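Local coordinates for protein pullulanase (Bacillus acidopullulyticus, PDB 2WAN) that hydrolyses the alpha-1,6-glucosidic linkages of pullulan and, probably, the branch points of related starch-type polysaccharides, at residues A[117-122]-A[286-291]; A[511-516]-A[562-567]. All coordinates share one frame; numbering follows the deposited sequence.

How the contacts relate
Both contacts are buried, yet they sit in different parts of the chain, with centres about 26 Å apart and nearest atoms about 9 Å apart. Contact 1 joins the first modelled strand, 114-121, to strand 288-292 of the same mixed sheet and is wholly apolar, with no hydrogen bond across it. Contact 2 lies in the catalytic barrel, between a beta turn and the start of a short helix, and combines an aromatic touch with a water bridge from carboxylate to backbone carbonyl. No segment is shared. Gln571 nevertheless lies between them: its OE1 pairs with the hydroxyl of Tyr118 from contact 1, while its backbone N bonds to the carboxylate of Asp566 from contact 2.

Contact 1: residues A[117-122]-A[286-291]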
ATOM      1  N   ALA A 117      18.363   1.468 -23.355  1.00 23.18           N
ATOM      2  CA  ALA A 117      18.652   0.034 -23.391  1.00 23.92           C
ATOM      3  C   ALA A 117      18.857  -0.552 -21.997  1.00 23.99           C
ATOM      4  O   ALA A 117      19.583   0.022 -21.170  1.00 25.04           O
ATOM      5  CB  ALA A 117      19.871  -0.264 -24.269  1.00 24.59           C
ATOM      6  N   TYR A 118      18.217  -1.696 -21.760  1.00 23.96           N
ATOM      7  CA  TYR A 118      18.283  -2.387 -20.476  1.00 22.89           C
ATOM      8  C   TYR A 118      18.792  -3.802 -20.653  1.00 22.68           C
ATOM      9  O   TYR A 118      18.387  -4.502 -21.580  1.00 22.12           O
ATOM     10  CB  TYR A 118      16.888  -2.466 -19.829  1.00 20.39           C
ATOM     11  CG  TYR A 118      16.351  -1.192 -19.227  1.00 22.57           C
ATOM     12  CD1 TYR A 118      17.162  -0.363 -18.428  1.00 19.05           C
ATOM     13  CD2 TYR A 118      15.011  -0.833 -19.404  1.00 17.48           C
ATOM     14  CE1 TYR A 118      16.666   0.788 -17.851  1.00 20.21           C
ATOM     15  CE2 TYR A 118      14.497   0.310 -18.823  1.00 19.21           C
ATOM     16  CZ  TYR A 118      15.330   1.125 -18.039  1.00 19.80           C
ATOM     17  OH  TYR A 118      14.844   2.272 -17.455  1.00 20.14           O
ATOM     18  N   LEU A 119      19.659  -4.233 -19.746  1.00 20.81           N
ATOM     19  CA  LEU A 119      20.056  -5.620 -19.665  1.00 21.31           C
ATOM     20  C   LEU A 119      19.074  -6.292 -18.705  1.00 22.81           C
ATOM     21  O   LEU A 119      19.179  -6.136 -17.474  1.00 20.41           O
ATOM     22  CB  LEU A 119      21.516  -5.731 -19.187  1.00 20.69           C
ATOM     23  CG  LEU A 119      22.198  -7.104 -19.190  1.00 20.18           C
ATOM     24  CD1 LEU A 119      22.294  -7.694 -20.625  1.00 21.32           C
ATOM     25  CD2 LEU A 119      23.586  -7.013 -18.543  1.00 20.46           C
ATOM     26  N   ASP A 120      18.101  -7.010 -19.268  1.00 20.87           N
ATOM     27  CA  ASP A 120      16.991  -7.567 -18.477  1.00 21.61           C
ATOM     28  C   ASP A 120      17.116  -9.044 -18.167  1.00 21.72           C
ATOM     29  O   ASP A 120      16.287  -9.599 -17.452  1.00 22.02           O
ATOM     30  CB  ASP A 120      15.631  -7.272 -19.133  1.00 20.99           C
ATOM     31  CG  ASP A 120      15.137  -5.861 -18.853  1.00 22.06           C
ATOM     32  OD1 ASP A 120      15.502  -5.265 -17.803  1.00 24.83           O
ATOM     33  OD2 ASP A 120      14.366  -5.334 -19.682  1.00 22.16           O
ATOM     34  N   ASP A 121      18.142  -9.691 -18.722  1.00 22.14           N
ATOM     35  CA  ASP A 121      18.493 -11.064 -18.361  1.00 23.00           C
ATOM     36  C   ASP A 121      19.993 -11.196 -18.633  1.00 21.27           C
ATOM     37  O   ASP A 121      20.606 -10.268 -19.150  1.00 21.13           O
ATOM     38  CB  ASP A 121      17.681 -12.086 -19.178  1.00 23.98           C
ATOM     39  CG  ASP A 121      17.526 -13.431 -18.477  1.00 25.73           C
ATOM     40  OD1 ASP A 121      16.506 -14.109 -18.729  1.00 31.49           O
ATOM     41  OD2 ASP A 121      18.400 -13.825 -17.668  1.00 33.09           O
ATOM     42  N   GLU A 122      20.581 -12.324 -18.273  1.00 23.75           N
ATOM     43  CA  GLU A 122      22.019 -12.511 -18.469  1.00 28.39           C
ATOM     44  C   GLU A 122      22.459 -12.263 -19.922  1.00 29.19           C
ATOM     45  O   GLU A 122      23.496 -11.649 -20.157  1.00 28.40           O
ATOM     46  CB  GLU A 122      22.484 -13.877 -17.960  1.00 29.25           C
ATOM     47  CG  GLU A 122      21.902 -15.073 -18.674  1.00 33.37           C
ATOM     48  CD  GLU A 122      22.817 -16.283 -18.609  1.00 41.73           C
ATOM     49  OE1 GLU A 122      24.053 -16.103 -18.523  1.00 44.50           O
ATOM     50  OE2 GLU A 122      22.297 -17.417 -18.643  1.00 46.34           O
ATOM     51  N   HIS A 286      30.536  -3.370 -16.067  1.00 27.05           N
ATOM     52  CA  HIS A 286      31.276  -2.791 -17.187  1.00 29.44           C
ATOM     53  C   HIS A 286      30.478  -1.741 -17.954  1.00 30.44           C
ATOM     54  O   HIS A 286      29.265  -1.583 -17.753  1.00 26.83           O
ATOM     55  CB  HIS A 286      31.752  -3.906 -18.132  1.00 29.67           C
ATOM     56  CG  HIS A 286      32.939  -4.672 -17.629  1.00 36.55           C
ATOM     57  ND1 HIS A 286      33.445  -4.527 -16.352  1.00 37.43           N
ATOM     58  CD2 HIS A 286      33.707  -5.613 -18.229  1.00 32.53           C
ATOM     59  CE1 HIS A 286      34.479  -5.334 -16.194  1.00 36.78           C
ATOM     60  NE2 HIS A 286      34.658  -6.006 -17.317  1.00 40.37           N
ATOM     61  N   ASN A 287      31.171  -1.013 -18.828  1.00 30.49           N
ATOM     62  CA  ASN A 287      30.538  -0.032 -19.695  1.00 33.08           C
ATOM     63  C   ASN A 287      30.058  -0.714 -20.972  1.00 33.38           C
ATOM     64  O   ASN A 287      30.849  -0.988 -21.881  1.00 34.92           O
ATOM     65  CB  ASN A 287      31.517   1.095 -20.024  1.00 33.16           C
ATOM     66  CG  ASN A 287      30.864   2.249 -20.768  1.00 35.31           C
ATOM     67  OD1 ASN A 287      29.639   2.323 -20.900  1.00 33.23           O
ATOM     68  ND2 ASN A 287      31.691   3.165 -21.252  1.00 37.15           N
ATOM     69  N   LEU A 288      28.761  -1.003 -21.031  1.00 32.69           N
ATOM     70  CA  LEU A 288      28.202  -1.763 -22.149  1.00 30.98           C
ATOM     71  C   LEU A 288      27.401  -0.835 -23.049  1.00 31.64           C
ATOM     72  O   LEU A 288      26.668   0.033 -22.565  1.00 29.34           O
ATOM     73  CB  LEU A 288      27.340  -2.931 -21.641  1.00 31.06           C
ATOM     74  CG  LEU A 288      27.854  -3.785 -20.466  1.00 30.14           C
ATOM     75  CD1 LEU A 288      26.760  -4.684 -19.917  1.00 29.65           C
ATOM     76  CD2 LEU A 288      29.095  -4.613 -20.839  1.00 31.80           C
ATOM     77  N   ASP A 289      27.558  -1.011 -24.362  1.00 31.49           N
ATOM     78  CA  ASP A 289      26.896  -0.163 -25.353  1.00 30.72           C
ATOM     79  C   ASP A 289      26.206  -0.997 -26.421  1.00 29.08           C
ATOM     80  O   ASP A 289      26.670  -2.084 -26.764  1.00 27.47           O
ATOM     81  CB  ASP A 289      27.898   0.780 -26.023  1.00 33.20           C
ATOM     82  CG  ASP A 289      27.909   2.163 -25.406  1.00 37.61           C
ATOM     83  OD1 ASP A 289      28.118   3.141 -26.154  1.00 46.70           O
ATOM     84  OD2 ASP A 289      27.711   2.281 -24.178  1.00 44.71           O
ATOM     85  N   VAL A 290      25.096  -0.478 -26.934  1.00 28.48           N
ATOM     86  CA  VAL A 290      24.382  -1.124 -28.029  1.00 30.30           C
ATOM     87  C   VAL A 290      24.169  -0.116 -29.154  1.00 29.17           C
ATOM     88  O   VAL A 290      23.972   1.071 -28.906  1.00 28.90           O
ATOM     89  CB  VAL A 290      23.030  -1.760 -27.564  1.00 29.72           C
ATOM     90  CG1 VAL A 290      22.080  -0.701 -27.037  1.00 25.49           C
ATOM     91  CG2 VAL A 290      22.380  -2.574 -28.695  1.00 31.64           C
ATOM     92  N   ALA A 291      24.255  -0.600 -30.391  1.00 31.60           N
ATOM     93  CA  ALA A 291      23.997   0.219 -31.565  1.00 32.45           C
ATOM     94  C   ALA A 291      23.342  -0.632 -32.643  1.00 32.11           C
ATOM     95  O   ALA A 291      23.356  -1.866 -32.571  1.00 31.42           O
ATOM     96  CB  ALA A 291      25.304   0.831 -32.089  1.00 32.72           C
TER
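Ala117 and Val290 make the tighter of two apolar touches here, with Ala117 CB 3.6 Å from Val290 CG1. Of the two valine methyls it is CG1 that does the work: chi1 of 62° lodges it between the backbone N and the carbonyl carbon and directs it at the alanine, while Val290 CG2 is 5.6 Å from Ala117 CB and makes no contact with it. The second touch joins Leu119 and Leu288, whose side chains cross obliquely and meet methyl to methyl, Leu119 CD2 lying 4.2 Å from Leu288 CD1. Each leucine uses its extended branch. Leu119 has CG anti to the backbone N (chi1 -173°) and CD2 reaching straight on from CA; in Leu288 the extended branch is CD1.

The backbones stay apart, the CA atoms of Ala117 and Val290 being 7.5 Å from each other and those of Leu119 and Leu288 9.3 Å. No hydrogen bond crosses, so side chains alone join the segments, and the pairing of 117 with 290 and 119 with 288 shows that they run in opposite directions. All four side chains are buried and start toward the opposite segment.

What separates the two is strand 295-302, which pairs with both 114-121 and 288-292 and lies between them; Ile300 from it touches Leu119 and Val290 alike. On the outer flanks, Val144 of strand 142-146 packs on Val290, and Val125 of strand 124-129 packs on Leu119.

Contact 2: residues A[511-516]-A[562-567]; sequences PRNYNV and VSDFDK
Asp564 OD2 and the carbonyl O of Arg512 are joined by a single water, which lies 2.7 Å from Asp564 OD2 and 2.8 Å from Arg512 O. Both are acceptors, so the water donates to them, but with more acceptors in reach than protons the two bonds may not both be full at once. The second carboxylate oxygen, OD1, accepts from the backbone N of Val392, and the long salt bridge from Lys567 NZ to Asp564 OD1, 4.0 Å, adds a weaker pull. Asp564 opens the helix 564-568, where the N-terminal end would probably favour a negative charge.

The apolar half of the contact is Tyr514 against Phe565. Their side chains cross at about a right angle, and Tyr514 CE2 comes 3.9 Å from Phe565 CE2 and 4.1 Å from Phe565 CZ, an oblique meeting of ring corners. In both residues CG lies anti to the carbonyl carbon (chi1 -73° for Tyr514 and -72° for Phe565), which sends the rings at each other from the two backbones. Beyond the touch, the tyrosine hydroxyl bonds to the carbonyl of Val553.

Val553 immediately follows strand 547-552 of the parallel eight-stranded (beta/alpha)8 barrel of the alpha-amylase family. The two segments belong to successive connections of this barrel: 511-516 follows strand 485-488, and the segment 562-567 comes after strand 547-552. Segment 511-516 makes a type I turn from Asn513 to Val516, with Tyr514 at its first corner. Ser563 is the N-cap of helix 564-568, its OG accepting a weak bond from Asp566 N, 3.3 Å away. Lys567 NZ bonds to the carbonyl of Thr390, tying the helix to strand 388-391 in the CBM48 region.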
ATOM      1  N   PRO A 511       9.253   9.968   2.068  1.00 12.63           N
ATOM      2  CA  PRO A 511      10.315   9.333   2.866  1.00 12.03           C
ATOM      3  C   PRO A 511      11.713   9.422   2.242  1.00 13.20           C
ATOM      4  O   PRO A 511      11.872   9.410   1.008  1.00 12.06           O
ATOM      5  CB  PRO A 511       9.864   7.874   2.950  1.00 15.29           C
ATOM      6  CG  PRO A 511       9.002   7.682   1.745  1.00 13.76           C
ATOM      7  CD  PRO A 511       8.291   8.973   1.549  1.00 13.40           C
ATOM      8  N   ARG A 512      12.711   9.511   3.107  1.00 10.93           N
ATOM      9  CA  ARG A 512      14.108   9.568   2.680  1.00 11.33           C
ATOM     10  C   ARG A 512      14.963   8.526   3.395  1.00 12.71           C
ATOM     11  O   ARG A 512      15.783   7.853   2.752  1.00 11.13           O
ATOM     12  CB  ARG A 512      14.694  10.962   2.939  1.00 11.91           C
ATOM     13  CG  ARG A 512      16.163  11.172   2.443  1.00 11.64           C
ATOM     14  CD  ARG A 512      16.615  12.609   2.741  1.00 13.46           C
ATOM     15  NE  ARG A 512      16.732  12.803   4.187  1.00 13.21           N
ATOM     16  CZ  ARG A 512      16.517  13.938   4.834  1.00 16.18           C
ATOM     17  NH1 ARG A 512      16.185  15.048   4.181  1.00 15.81           N
ATOM     18  NH2 ARG A 512      16.647  13.964   6.149  1.00 17.28           N
ATOM     19  N   ASN A 513      14.812   8.429   4.718  1.00 11.14           N
ATOM     20  CA  ASN A 513      15.601   7.451   5.514  1.00  9.57           C
ATOM     21  C   ASN A 513      14.639   6.530   6.271  1.00  9.51           C
ATOM     22  O   ASN A 513      14.157   6.852   7.360  1.00 10.03           O
ATOM     23  CB  ASN A 513      16.602   8.139   6.470  1.00 10.40           C
ATOM     24  CG  ASN A 513      17.447   9.198   5.760  1.00 10.89           C
ATOM     25  OD1 ASN A 513      18.502   8.907   5.155  1.00 16.71           O
ATOM     26  ND2 ASN A 513      16.976  10.420   5.805  1.00  7.15           N
ATOM     27  N   TYR A 514      14.345   5.386   5.664  1.00 10.99           N
ATOM     28  CA  TYR A 514      13.252   4.531   6.145  1.00 10.34           C
ATOM     29  C   TYR A 514      13.426   3.969   7.550  1.00 11.07           C
ATOM     30  O   TYR A 514      12.435   3.615   8.197  1.00 11.74           O
ATOM     31  CB  TYR A 514      12.995   3.382   5.174  1.00  8.86           C
ATOM     32  CG  TYR A 514      12.305   3.792   3.884  1.00 13.15           C
ATOM     33  CD1 TYR A 514      10.918   3.994   3.843  1.00 11.68           C
ATOM     34  CD2 TYR A 514      13.036   3.952   2.710  1.00 12.90           C
ATOM     35  CE1 TYR A 514      10.279   4.352   2.667  1.00 10.95           C
ATOM     36  CE2 TYR A 514      12.401   4.323   1.520  1.00 15.01           C
ATOM     37  CZ  TYR A 514      11.015   4.517   1.519  1.00 17.37           C
ATOM     38  OH  TYR A 514      10.363   4.876   0.363  1.00 18.23           O
ATOM     39  N   ASN A 515      14.670   3.868   8.018  1.00 11.24           N
ATOM     40  CA  ASN A 515      14.947   3.193   9.290  1.00  9.49           C
ATOM     41  C   ASN A 515      15.375   4.135  10.408  1.00 10.43           C
ATOM     42  O   ASN A 515      15.974   3.712  11.407  1.00 11.19           O
ATOM     43  CB  ASN A 515      15.979   2.096   9.042  1.00  8.99           C
ATOM     44  CG  ASN A 515      15.471   1.111   8.036  1.00  9.98           C
ATOM     45  OD1 ASN A 515      14.427   0.488   8.265  1.00 12.99           O
ATOM     46  ND2 ASN A 515      16.142   1.010   6.893  1.00 12.24           N
ATOM     47  N   VAL A 516      15.032   5.408  10.230  1.00  9.31           N
ATOM     48  CA  VAL A 516      15.381   6.492  11.163  1.00  8.73           C
ATOM     49  C   VAL A 516      14.093   7.238  11.549  1.00  9.12           C
ATOM     50  O   VAL A 516      13.290   7.540  10.675  1.00 11.44           O
ATOM     51  CB  VAL A 516      16.362   7.520  10.510  1.00  9.54           C
ATOM     52  CG1 VAL A 516      16.691   8.681  11.459  1.00 11.41           C
ATOM     53  CG2 VAL A 516      17.664   6.820   9.996  1.00 10.38           C
ATOM     54  N   VAL A 562      18.641  11.714  -7.092  1.00 18.04           N
ATOM     55  CA  VAL A 562      19.351  12.253  -5.925  1.00 17.76           C
ATOM     56  C   VAL A 562      19.136  11.390  -4.668  1.00 16.71           C
ATOM     57  O   VAL A 562      19.712  11.664  -3.599  1.00 16.04           O
ATOM     58  CB  VAL A 562      18.947  13.717  -5.613  1.00 20.09           C
ATOM     59  CG1 VAL A 562      19.462  14.675  -6.719  1.00 22.82           C
ATOM     60  CG2 VAL A 562      17.428  13.848  -5.398  1.00 16.80           C
ATOM     61  N   SER A 563      18.315  10.357  -4.812  1.00 17.00           N
ATOM     62  CA  SER A 563      18.027   9.433  -3.709  1.00 15.81           C
ATOM     63  C   SER A 563      19.214   8.505  -3.485  1.00 14.96           C
ATOM     64  O   SER A 563      19.940   8.187  -4.418  1.00 14.57           O
ATOM     65  CB  SER A 563      16.759   8.625  -4.005  1.00 15.54           C
ATOM     66  OG  SER A 563      16.910   7.714  -5.082  1.00 15.94           O
ATOM     67  N   ASP A 564      19.427   8.085  -2.243  1.00 16.38           N
ATOM     68  CA  ASP A 564      20.482   7.111  -1.945  1.00 15.45           C
ATOM     69  C   ASP A 564      20.349   5.841  -2.789  1.00 14.99           C
ATOM     70  O   ASP A 564      21.350   5.318  -3.283  1.00 14.26           O
ATOM     71  CB  ASP A 564      20.506   6.793  -0.449  1.00 15.50           C
ATOM     72  CG  ASP A 564      20.841   8.016   0.385  1.00 16.29           C
ATOM     73  OD1 ASP A 564      21.824   8.710   0.036  1.00 16.07           O
ATOM     74  OD2 ASP A 564      20.095   8.325   1.347  1.00 17.93           O
ATOM     75  N   PHE A 565      19.114   5.379  -3.002  1.00 13.40           N
ATOM     76  CA  PHE A 565      18.873   4.212  -3.864  1.00 13.81           C
ATOM     77  C   PHE A 565      19.513   4.368  -5.253  1.00 14.36           C
ATOM     78  O   PHE A 565      20.221   3.466  -5.709  1.00 16.68           O
ATOM     79  CB  PHE A 565      17.366   3.949  -4.031  1.00 13.91           C
ATOM     80  CG  PHE A 565      16.682   3.387  -2.787  1.00 15.98           C
ATOM     81  CD1 PHE A 565      17.333   2.496  -1.948  1.00 17.36           C
ATOM     82  CD2 PHE A 565      15.355   3.715  -2.509  1.00 23.79           C
ATOM     83  CE1 PHE A 565      16.703   1.972  -0.817  1.00 16.75           C
ATOM     84  CE2 PHE A 565      14.711   3.195  -1.392  1.00 24.92           C
ATOM     85  CZ  PHE A 565      15.389   2.322  -0.547  1.00 24.81           C
ATOM     86  N   ASP A 566      19.261   5.502  -5.911  1.00 14.83           N
ATOM     87  CA  ASP A 566      19.717   5.719  -7.291  1.00 16.76           C
ATOM     88  C   ASP A 566      21.206   5.985  -7.359  1.00 17.53           C
ATOM     89  O   ASP A 566      21.833   5.718  -8.388  1.00 18.70           O
ATOM     90  CB  ASP A 566      18.952   6.858  -7.988  1.00 16.50           C
ATOM     91  CG  ASP A 566      17.754   6.354  -8.796  1.00 12.69           C
ATOM     92  OD1 ASP A 566      17.621   5.120  -8.966  1.00 13.51           O
ATOM     93  OD2 ASP A 566      16.936   7.196  -9.234  1.00 15.43           O
ATOM     94  N   LYS A 567      21.774   6.492  -6.262  1.00 15.46           N
ATOM     95  CA  LYS A 567      23.231   6.690  -6.205  1.00 15.56           C
ATOM     96  C   LYS A 567      24.005   5.377  -5.973  1.00 16.28           C
ATOM     97  O   LYS A 567      25.200   5.296  -6.260  1.00 18.26           O
ATOM     98  CB  LYS A 567      23.606   7.778  -5.179  1.00 13.21           C
ATOM     99  CG  LYS A 567      23.115   9.181  -5.580  1.00 13.76           C
ATOM    100  CD  LYS A 567      23.569  10.293  -4.616  1.00 15.87           C
ATOM    101  CE  LYS A 567      22.880  10.270  -3.248  1.00 19.05           C
ATOM    102  NZ  LYS A 567      23.378  11.420  -2.413  1.00 15.05           N
TER
HETATM  103  O   HOH W   1      18.308   6.652   2.548  1.00 18.05           O